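Local coordinates for protein endoribonuclease ToxN (Pectobacterium atrosepticum, PDB 2XDB) that acts as the endoribonuclease toxin of a type III toxin-antitoxin system, cleaving RNA within AAA(U/G) sequences and binding its regulatory ToxI RNA in an antiviral system, at residues Lys87-Ile92 against Ser130-Leu135; Pro50-Ser53 against Trp57-Asn60; Cys68-Glu73 against Glu78-Leu83. All blocks are in the same frame, centred on the assembly; numbering follows the deposited sequence.

Contact 1 of 3, residues Lys87-Ile92 against Ser130-Leu135. With nucleotides of chain B.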
# COMPACT_ATOMS: atom_id res chain seq x y z
N LYS A 87 -2.40 2.08 6.72
CA LYS A 87 -3.60 2.80 7.13
C LYS A 87 -4.29 3.49 5.97
O LYS A 87 -5.41 3.97 6.10
CB LYS A 87 -3.31 3.80 8.25
CG LYS A 87 -2.25 4.82 7.99
CD LYS A 87 -2.15 5.73 9.21
CE LYS A 87 -1.37 7.00 8.94
NZ LYS A 87 0.03 6.66 8.57
N PHE A 88 -3.63 3.54 4.82
CA PHE A 88 -4.27 4.05 3.61
C PHE A 88 -4.39 3.02 2.52
O PHE A 88 -4.41 3.37 1.35
CB PHE A 88 -3.51 5.26 3.08
CG PHE A 88 -3.33 6.33 4.08
CD1 PHE A 88 -2.08 6.86 4.34
CD2 PHE A 88 -4.41 6.80 4.80
CE1 PHE A 88 -1.92 7.85 5.28
CE2 PHE A 88 -4.25 7.80 5.74
CZ PHE A 88 -3.00 8.31 5.99
N MET A 89 -4.46 1.74 2.88
CA MET A 89 -4.75 0.70 1.90
C MET A 89 -6.17 0.87 1.39
O MET A 89 -7.01 1.48 2.06
CB MET A 89 -4.59 -0.67 2.53
CG MET A 89 -5.58 -0.94 3.64
SD MET A 89 -5.29 -2.56 4.37
CE MET A 89 -6.63 -2.61 5.56
N ILE A 90 -6.45 0.33 0.20
CA ILE A 90 -7.75 0.54 -0.43
C ILE A 90 -8.26 -0.71 -1.16
O ILE A 90 -7.47 -1.50 -1.66
CB ILE A 90 -7.68 1.70 -1.43
CG1 ILE A 90 -6.64 1.42 -2.52
CG2 ILE A 90 -7.33 3.00 -0.73
CD1 ILE A 90 -6.56 2.57 -3.53
N PRO A 91 -9.58 -0.90 -1.18
CA PRO A 91 -10.06 -2.06 -1.92
C PRO A 91 -9.90 -1.75 -3.40
O PRO A 91 -10.02 -0.58 -3.77
CB PRO A 91 -11.53 -2.11 -1.55
CG PRO A 91 -11.89 -0.68 -1.25
CD PRO A 91 -10.67 -0.05 -0.67
N ILE A 92 -9.60 -2.74 -4.23
CA ILE A 92 -9.38 -2.47 -5.65
C ILE A 92 -10.26 -3.31 -6.56
O ILE A 92 -10.77 -4.35 -6.17
CB ILE A 92 -7.91 -2.68 -6.06
CG1 ILE A 92 -7.48 -4.13 -5.80
CG2 ILE A 92 -7.02 -1.73 -5.31
CD1 ILE A 92 -7.63 -5.03 -7.00
N SER A 130 -1.11 -10.04 8.43
CA SER A 130 -1.71 -10.12 9.75
C SER A 130 -1.94 -8.73 10.32
O SER A 130 -2.96 -8.48 10.95
CB SER A 130 -0.83 -10.94 10.67
OG SER A 130 -1.22 -10.71 12.01
N LYS A 131 -1.00 -7.82 10.08
CA LYS A 131 -1.21 -6.44 10.50
C LYS A 131 -2.38 -5.82 9.76
O LYS A 131 -3.15 -5.06 10.34
CB LYS A 131 0.04 -5.61 10.28
CG LYS A 131 1.14 -5.88 11.28
CD LYS A 131 2.43 -5.24 10.84
CE LYS A 131 3.53 -5.47 11.84
NZ LYS A 131 3.37 -4.51 12.95
N SER A 132 -2.53 -6.15 8.47
CA SER A 132 -3.61 -5.56 7.68
C SER A 132 -4.95 -5.99 8.23
O SER A 132 -5.86 -5.18 8.39
CB SER A 132 -3.48 -5.96 6.21
OG SER A 132 -2.28 -5.47 5.66
N ASP A 133 -5.07 -7.28 8.53
CA ASP A 133 -6.31 -7.84 9.03
C ASP A 133 -6.68 -7.20 10.36
O ASP A 133 -7.84 -6.84 10.58
CB ASP A 133 -6.18 -9.36 9.20
CG ASP A 133 -7.49 -10.03 9.61
OD1 ASP A 133 -8.55 -9.66 9.07
OD2 ASP A 133 -7.46 -10.94 10.47
N THR A 134 -5.71 -7.04 11.25
CA THR A 134 -6.02 -6.52 12.57
C THR A 134 -6.33 -5.04 12.47
O THR A 134 -7.15 -4.51 13.21
CB THR A 134 -4.88 -6.76 13.58
OG1 THR A 134 -4.55 -8.15 13.61
CG2 THR A 134 -5.30 -6.33 14.97
N LEU A 135 -5.68 -4.37 11.52
CA LEU A 135 -5.89 -2.95 11.32
C LEU A 135 -7.34 -2.70 10.96
O LEU A 135 -8.02 -1.87 11.57
CB LEU A 135 -4.97 -2.42 10.24
CG LEU A 135 -5.20 -0.97 9.82
CD1 LEU A 135 -4.96 -0.06 11.00
CD2 LEU A 135 -4.28 -0.61 8.66
P U B 2 3.15 11.73 4.73
OP1 U B 2 4.06 12.18 5.80
OP2 U B 2 3.29 10.35 4.18
O5' U B 2 1.67 11.99 5.20
C5' U B 2 1.26 13.22 5.77
C4' U B 2 -0.22 13.20 6.05
O4' U B 2 -0.97 13.16 4.81
C3' U B 2 -0.71 11.99 6.82
O3' U B 2 -0.50 12.13 8.21
C2' U B 2 -2.17 11.94 6.44
O2' U B 2 -2.88 12.92 7.17
C1' U B 2 -2.13 12.38 4.98
N1 U B 2 -2.08 11.27 3.99
C2 U B 2 -3.26 10.68 3.61
O2 U B 2 -4.33 11.01 4.07
N3 U B 2 -3.15 9.68 2.69
C4 U B 2 -1.99 9.22 2.10
O4 U B 2 -2.04 8.31 1.26
C5 U B 2 -0.81 9.89 2.54
C6 U B 2 -0.90 10.87 3.44
P U B 3 -0.66 10.87 9.18
OP1 U B 3 -0.26 9.68 8.39
OP2 U B 3 -2.03 10.95 9.74
O5' U B 3 0.46 11.20 10.24
C5' U B 3 1.81 10.93 9.88
C4' U B 3 2.75 11.97 10.43
O4' U B 3 2.66 13.19 9.65
C3' U B 3 2.48 12.43 11.84
O3' U B 3 2.98 11.51 12.79
C2' U B 3 3.17 13.78 11.88
O2' U B 3 4.57 13.62 12.01
C1' U B 3 2.88 14.31 10.48
N1 U B 3 1.71 15.19 10.41
C2 U B 3 1.60 15.99 9.29
O2 U B 3 2.42 15.99 8.39
N3 U B 3 0.50 16.80 9.26
C4 U B 3 -0.49 16.88 10.22
O4 U B 3 -1.42 17.66 10.04
C5 U B 3 -0.31 16.02 11.35
C6 U B 3 0.76 15.22 11.40
P U B 21 -8.26 -9.33 16.04
OP1 U B 21 -6.89 -9.37 15.46
OP2 U B 21 -9.17 -8.22 15.67
O5' U B 21 -8.98 -10.73 15.77
C5' U B 21 -10.29 -10.98 16.27
C4' U B 21 -10.47 -12.41 16.75
O4' U B 21 -10.15 -13.35 15.69
C3' U B 21 -9.63 -12.83 17.96
O3' U B 21 -10.41 -13.72 18.77
C2' U B 21 -8.50 -13.63 17.32
O2' U B 21 -7.86 -14.54 18.18
C1' U B 21 -9.26 -14.34 16.20
N1 U B 21 -8.50 -14.99 15.09
C2 U B 21 -7.15 -14.75 14.87
O2 U B 21 -6.46 -14.00 15.54
N3 U B 21 -6.61 -15.44 13.81
C4 U B 21 -7.25 -16.32 12.95
O4 U B 21 -6.62 -16.85 12.03
C5 U B 21 -8.63 -16.51 13.24
C6 U B 21 -9.19 -15.86 14.27
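M89 reaches from the 87-92 segment to helix 125-140, where S132 and L135 receive it. Its CG sits between the backbone N and the carbonyl carbon (chi1 64°), and the rest of the chain runs out extended. This carries the methyl CE to 3.9 Å from the backbone O of S132, while SD lies alongside S132 CB. L135 comes from the next turn of the helix. Its methyl CD2 rests on the backbone of K87, 3.8 Å from CA, and also meets M89 CE at 4.4 Å. K87 meets the helix mainly through its backbone. Its side chain leads away to the RNA, where NZ stands 3.0 Å from OP1 of nucleotide U3 of chain B. NZ is also hydrogen-bonded to N85. The CB of F88 is directed away from the helix. One face of its ring is covered by the base of U2 of chain B, with N3 3.3 Å above the ring plane and over its centre. K87 CG lies over the opposite face, so the phenyl ring is held between a base and an aliphatic chain. On the helix, T134 faces another part of the RNA, with OG1 3.2 Å from OP1 of U21 of chain B. M89 also packs on V39, Y47 and A49 of the sheet, and S132 OG bonds to I128 O. No hydrogen bond crosses between the two segments. The helix is joined to this end of strand 80-91 by buried, mostly apolar contact, while the contacts with the RNA base and phosphates are made by K87, F88 and T134.

Contact 2 of 3, residues Pro50-Ser53 against Trp57-Asn60. With nucleotides of chain B.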
# COMPACT_ATOMS: atom_id res chain seq x y z
N PRO A 50 -0.21 1.48 -0.17
CA PRO A 50 0.77 2.32 -0.85
C PRO A 50 2.13 2.21 -0.19
O PRO A 50 2.20 2.12 1.04
CB PRO A 50 0.21 3.73 -0.67
CG PRO A 50 -0.51 3.65 0.65
CD PRO A 50 -1.08 2.26 0.72
N LEU A 51 3.19 2.21 -1.00
CA LEU A 51 4.54 2.35 -0.49
C LEU A 51 4.89 3.84 -0.48
O LEU A 51 4.40 4.59 -1.32
CB LEU A 51 5.51 1.62 -1.40
CG LEU A 51 5.42 0.10 -1.53
CD1 LEU A 51 6.27 -0.36 -2.70
CD2 LEU A 51 5.93 -0.49 -0.26
N THR A 52 5.72 4.26 0.47
CA THR A 52 6.17 5.64 0.54
C THR A 52 7.66 5.72 0.90
O THR A 52 8.20 4.86 1.59
CB THR A 52 5.34 6.49 1.56
OG1 THR A 52 5.93 7.78 1.69
CG2 THR A 52 5.33 5.85 2.91
N SER A 53 8.32 6.77 0.41
CA SER A 53 9.74 6.93 0.65
C SER A 53 9.97 7.43 2.07
O SER A 53 9.04 7.93 2.70
CB SER A 53 10.35 7.88 -0.40
OG SER A 53 9.61 9.09 -0.53
N TRP A 57 9.50 11.58 10.25
CA TRP A 57 8.63 11.03 11.29
C TRP A 57 8.64 9.50 11.39
O TRP A 57 8.23 8.95 12.41
CB TRP A 57 7.20 11.56 11.18
CG TRP A 57 6.45 11.15 9.94
CD1 TRP A 57 6.33 11.87 8.79
CD2 TRP A 57 5.70 9.95 9.75
NE1 TRP A 57 5.55 11.19 7.88
CE2 TRP A 57 5.16 10.00 8.44
CE3 TRP A 57 5.44 8.82 10.54
CZ2 TRP A 57 4.37 8.97 7.92
CZ3 TRP A 57 4.65 7.81 10.02
CH2 TRP A 57 4.13 7.89 8.72
N HIS A 58 9.09 8.82 10.35
CA HIS A 58 9.12 7.36 10.35
C HIS A 58 9.97 6.82 11.49
O HIS A 58 9.76 5.70 11.95
CB HIS A 58 9.65 6.81 9.02
CG HIS A 58 8.78 7.12 7.85
ND1 HIS A 58 9.22 7.00 6.54
CD2 HIS A 58 7.50 7.55 7.78
CE1 HIS A 58 8.24 7.35 5.72
NE2 HIS A 58 7.19 7.69 6.45
N ASN A 59 10.92 7.62 11.95
CA ASN A 59 11.80 7.17 13.02
C ASN A 59 11.04 6.75 14.27
O ASN A 59 11.55 5.99 15.09
CB ASN A 59 12.83 8.25 13.35
CG ASN A 59 13.82 8.46 12.22
OD1 ASN A 59 13.94 7.63 11.32
ND2 ASN A 59 14.54 9.58 12.27
N ASN A 60 9.80 7.23 14.41
CA ASN A 60 9.00 6.95 15.60
C ASN A 60 7.94 5.86 15.46
O ASN A 60 7.06 5.74 16.31
CB ASN A 60 8.32 8.23 16.09
CG ASN A 60 9.31 9.28 16.51
OD1 ASN A 60 9.07 10.48 16.36
ND2 ASN A 60 10.45 8.84 17.04
P C B 4 2.11 11.10 14.07
OP1 C B 4 0.72 11.57 13.82
OP2 C B 4 2.82 11.60 15.27
O5' C B 4 2.18 9.52 14.00
C5' C B 4 3.39 8.82 13.73
C4' C B 4 3.50 7.59 14.60
O4' C B 4 4.63 7.75 15.50
C3' C B 4 2.29 7.32 15.48
O3' C B 4 2.18 5.92 15.73
C2' C B 4 2.68 8.02 16.78
O2' C B 4 1.99 7.56 17.93
C1' C B 4 4.18 7.71 16.84
N1 C B 4 4.97 8.72 17.58
C2 C B 4 5.90 8.26 18.52
O2 C B 4 6.02 7.04 18.69
N3 C B 4 6.63 9.16 19.21
C4 C B 4 6.47 10.46 18.99
N4 C B 4 7.22 11.31 19.70
C5 C B 4 5.53 10.96 18.04
C6 C B 4 4.81 10.06 17.36
P U B 3 -0.66 10.87 9.18
OP1 U B 3 -0.26 9.68 8.39
OP2 U B 3 -2.03 10.95 9.74
O5' U B 3 0.46 11.20 10.24
C5' U B 3 1.81 10.93 9.88
C4' U B 3 2.75 11.97 10.43
O4' U B 3 2.66 13.19 9.65
C3' U B 3 2.48 12.43 11.84
O3' U B 3 2.98 11.51 12.79
C2' U B 3 3.17 13.78 11.88
O2' U B 3 4.57 13.62 12.01
C1' U B 3 2.88 14.31 10.48
N1 U B 3 1.71 15.19 10.41
C2 U B 3 1.60 15.99 9.29
O2 U B 3 2.42 15.99 8.39
N3 U B 3 0.50 16.80 9.26
C4 U B 3 -0.49 16.88 10.22
O4 U B 3 -1.42 17.66 10.04
C5 U B 3 -0.31 16.02 11.35
C6 U B 3 0.76 15.22 11.40
P U B 2 3.15 11.73 4.73
OP1 U B 2 4.06 12.18 5.80
OP2 U B 2 3.29 10.35 4.18
O5' U B 2 1.67 11.99 5.20
C5' U B 2 1.26 13.22 5.77
C4' U B 2 -0.22 13.20 6.05
O4' U B 2 -0.97 13.16 4.81
C3' U B 2 -0.71 11.99 6.82
O3' U B 2 -0.50 12.13 8.21
C2' U B 2 -2.17 11.94 6.44
O2' U B 2 -2.88 12.92 7.17
C1' U B 2 -2.13 12.38 4.98
N1 U B 2 -2.08 11.27 3.99
C2 U B 2 -3.26 10.68 3.61
O2 U B 2 -4.33 11.01 4.07
N3 U B 2 -3.15 9.68 2.69
C4 U B 2 -1.99 9.22 2.10
O4 U B 2 -2.04 8.31 1.26
C5 U B 2 -0.81 9.89 2.54
C6 U B 2 -0.90 10.87 3.44
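H58 turns one edge of its imidazole to the 50-53 segment, with CE1 3.2 Å from the backbone O of S53 and near the ring plane. The methyl CG2 of T52 approaches the same ring atom obliquely, at 4.3 Å. Another edge of the imidazole stands over the indole of W57, where CD2 lies 3.3 Å above the indole plane. The opposite face of the indole takes the RNA. C4' of nucleotide U3 of chain B sits 3.6 Å above the plane and over the ring system, a placement consistent with a CH-pi contact. At the indole edge, NE1 donates a hydrogen bond to OP1 of U2 of chain B (2.7 Å, 149° at the hydrogen). The first torsion of W57 places CG between the backbone N and carbonyl carbon (chi1 65°) and turns the indole towards the sugar-phosphate chain. N60 continues the RNA contact, its CB 3.4 Å from C2 of the base of nucleotide C4 of chain B. K55 bonds to both S53 O and T52 OG1, and H58 also packs on L83. No hydrogen bond links the two segments directly. The arrangement is an RNA-binding site in the loop that follows strand 45-52, in a toxin of the SH3 clan: a histidine backs a tryptophan, which contacts an RNA sugar with one face and a phosphate oxygen with its N-H.

Contact 3 of 3, residues Cys68-Glu73 against Glu78-Leu83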
# COMPACT_ATOMS: atom_id res chain seq x y z
N CYS A 68 1.76 1.15 9.95
CA CYS A 68 2.92 1.21 9.09
C CYS A 68 3.71 -0.07 9.24
O CYS A 68 3.87 -0.58 10.35
CB CYS A 68 3.83 2.38 9.51
SG CYS A 68 2.98 3.97 9.58
N PHE A 69 4.22 -0.60 8.14
CA PHE A 69 5.22 -1.63 8.24
C PHE A 69 6.50 -1.09 7.61
O PHE A 69 6.55 -0.86 6.40
CB PHE A 69 4.74 -2.90 7.54
CG PHE A 69 5.73 -4.02 7.59
CD1 PHE A 69 5.86 -4.79 8.72
CD2 PHE A 69 6.54 -4.30 6.50
CE1 PHE A 69 6.78 -5.82 8.78
CE2 PHE A 69 7.45 -5.33 6.54
CZ PHE A 69 7.58 -6.10 7.68
N LYS A 70 7.52 -0.86 8.43
CA LYS A 70 8.80 -0.34 7.93
C LYS A 70 9.55 -1.35 7.04
O LYS A 70 9.58 -2.54 7.32
CB LYS A 70 9.68 0.08 9.09
CG LYS A 70 9.58 1.54 9.51
CD LYS A 70 10.52 1.82 10.69
CE LYS A 70 11.03 3.25 10.71
NZ LYS A 70 11.89 3.52 11.90
N LEU A 71 10.16 -0.86 5.97
CA LEU A 71 10.95 -1.71 5.08
C LEU A 71 12.44 -1.41 5.25
O LEU A 71 12.83 -0.25 5.40
CB LEU A 71 10.57 -1.43 3.63
CG LEU A 71 9.41 -2.22 3.02
CD1 LEU A 71 8.52 -2.79 4.09
CD2 LEU A 71 8.61 -1.36 2.06
N HIS A 72 13.27 -2.44 5.22
CA HIS A 72 14.71 -2.24 5.09
C HIS A 72 15.33 -3.49 4.45
O HIS A 72 14.67 -4.52 4.34
CB HIS A 72 15.36 -1.94 6.43
CG HIS A 72 15.30 -3.07 7.40
ND1 HIS A 72 14.33 -3.15 8.39
CD2 HIS A 72 16.07 -4.18 7.55
CE1 HIS A 72 14.52 -4.26 9.09
NE2 HIS A 72 15.56 -4.90 8.60
N GLU A 73 16.57 -3.39 4.00
CA GLU A 73 17.22 -4.55 3.37
C GLU A 73 17.43 -5.72 4.35
O GLU A 73 17.87 -5.51 5.48
CB GLU A 73 18.55 -4.14 2.74
CG GLU A 73 19.39 -5.34 2.36
CD GLU A 73 20.65 -4.97 1.60
OE1 GLU A 73 21.03 -3.78 1.61
OE2 GLU A 73 21.25 -5.90 1.01
N GLU A 78 20.49 -0.62 8.44
CA GLU A 78 20.78 0.79 8.21
C GLU A 78 20.39 1.21 6.79
O GLU A 78 20.43 2.39 6.46
CB GLU A 78 22.25 1.13 8.51
CG GLU A 78 23.26 0.62 7.50
CD GLU A 78 23.54 -0.88 7.62
OE1 GLU A 78 22.82 -1.59 8.37
OE2 GLU A 78 24.49 -1.34 6.96
N ASN A 79 20.01 0.25 5.97
CA ASN A 79 19.52 0.56 4.64
C ASN A 79 18.00 0.60 4.66
O ASN A 79 17.34 -0.33 4.21
CB ASN A 79 20.01 -0.46 3.63
CG ASN A 79 19.84 0.01 2.20
OD1 ASN A 79 19.53 1.18 1.97
ND2 ASN A 79 20.05 -0.88 1.25
N GLN A 80 17.46 1.70 5.19
CA GLN A 80 16.02 1.91 5.26
C GLN A 80 15.40 2.12 3.87
O GLN A 80 15.94 2.83 3.02
CB GLN A 80 15.71 3.10 6.16
CG GLN A 80 16.04 2.86 7.62
CD GLN A 80 15.16 1.79 8.23
OE1 GLN A 80 13.95 1.75 7.99
NE2 GLN A 80 15.76 0.92 9.03
N LEU A 81 14.26 1.49 3.64
CA LEU A 81 13.65 1.48 2.32
C LEU A 81 12.21 1.94 2.39
O LEU A 81 11.34 1.41 1.70
CB LEU A 81 13.69 0.06 1.76
CG LEU A 81 14.90 -0.45 0.99
CD1 LEU A 81 16.09 0.47 1.14
CD2 LEU A 81 15.23 -1.85 1.45
N GLY A 82 11.94 2.93 3.24
CA GLY A 82 10.60 3.49 3.33
C GLY A 82 9.67 2.55 4.07
O GLY A 82 10.13 1.73 4.86
N LEU A 83 8.37 2.66 3.82
CA LEU A 83 7.41 1.87 4.57
C LEU A 83 6.14 1.65 3.79
O LEU A 83 5.83 2.42 2.89
CB LEU A 83 7.08 2.52 5.91
CG LEU A 83 6.38 3.87 5.96
CD1 LEU A 83 4.91 3.73 5.60
CD2 LEU A 83 6.52 4.45 7.36
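Strands 69-73 and 80-83 run antiparallel at 158°, and a beta bulge shifts the register by one residue between the non-hydrogen-bonded pairs K70-L83 and H72-Q80. L71 lies opposite the bulge, which is in the other strand at L81 and G82: its N donates to G82 O (2.8 Å) and its O accepts from L81 N (2.9 Å). E73 N to N79 O closes the far end. The side chains of L71 and L81 lie together, CB to CB 3.9 Å, and the L81 methyl CD2 packs against the backbone of H72 and E73. L71 also packs on Q117 and F120 of helix 109-123. At the other end, L83 CD2 meets C68 CB at 4.0 Å. E73 is extended beyond CG, with CG anti to the backbone N (chi1 167°). This brings OE1 to N79 ND2 in a nearly straight bond of 3.1 Å (168°), received on the anti side of the carboxylate. Its other oxygen, OE2, forms a salt bridge with K116. H72 meets the ring of F120, and its side chain is about 4 Å from a bound cobalt ion. The hairpin therefore pairs leucine packing against a helix with a carboxylate bonded through both oxygens, which probably limits its rotation.

Contact 1 is the buried one, nearest the centre of the chain. Contacts 2 and 3 are partly buried and lie close together on one side of it. Contacts 1 and 3 use different parts of strand 80-91, and contact 2 starts from its sheet neighbour, strand 45-52. T52 N and L83 O, 3.0 Å apart in a probable hydrogen bond, tie contacts 2 and 3. K87 NZ packs near both W57 and C68, so this lysine touches both other contacts. Contact 3 alone has hydrogen bonds between its segments. Contacts 1 and 2 rely on packing between segments and spend their polar groups largely on the RNA or on neighbouring residues.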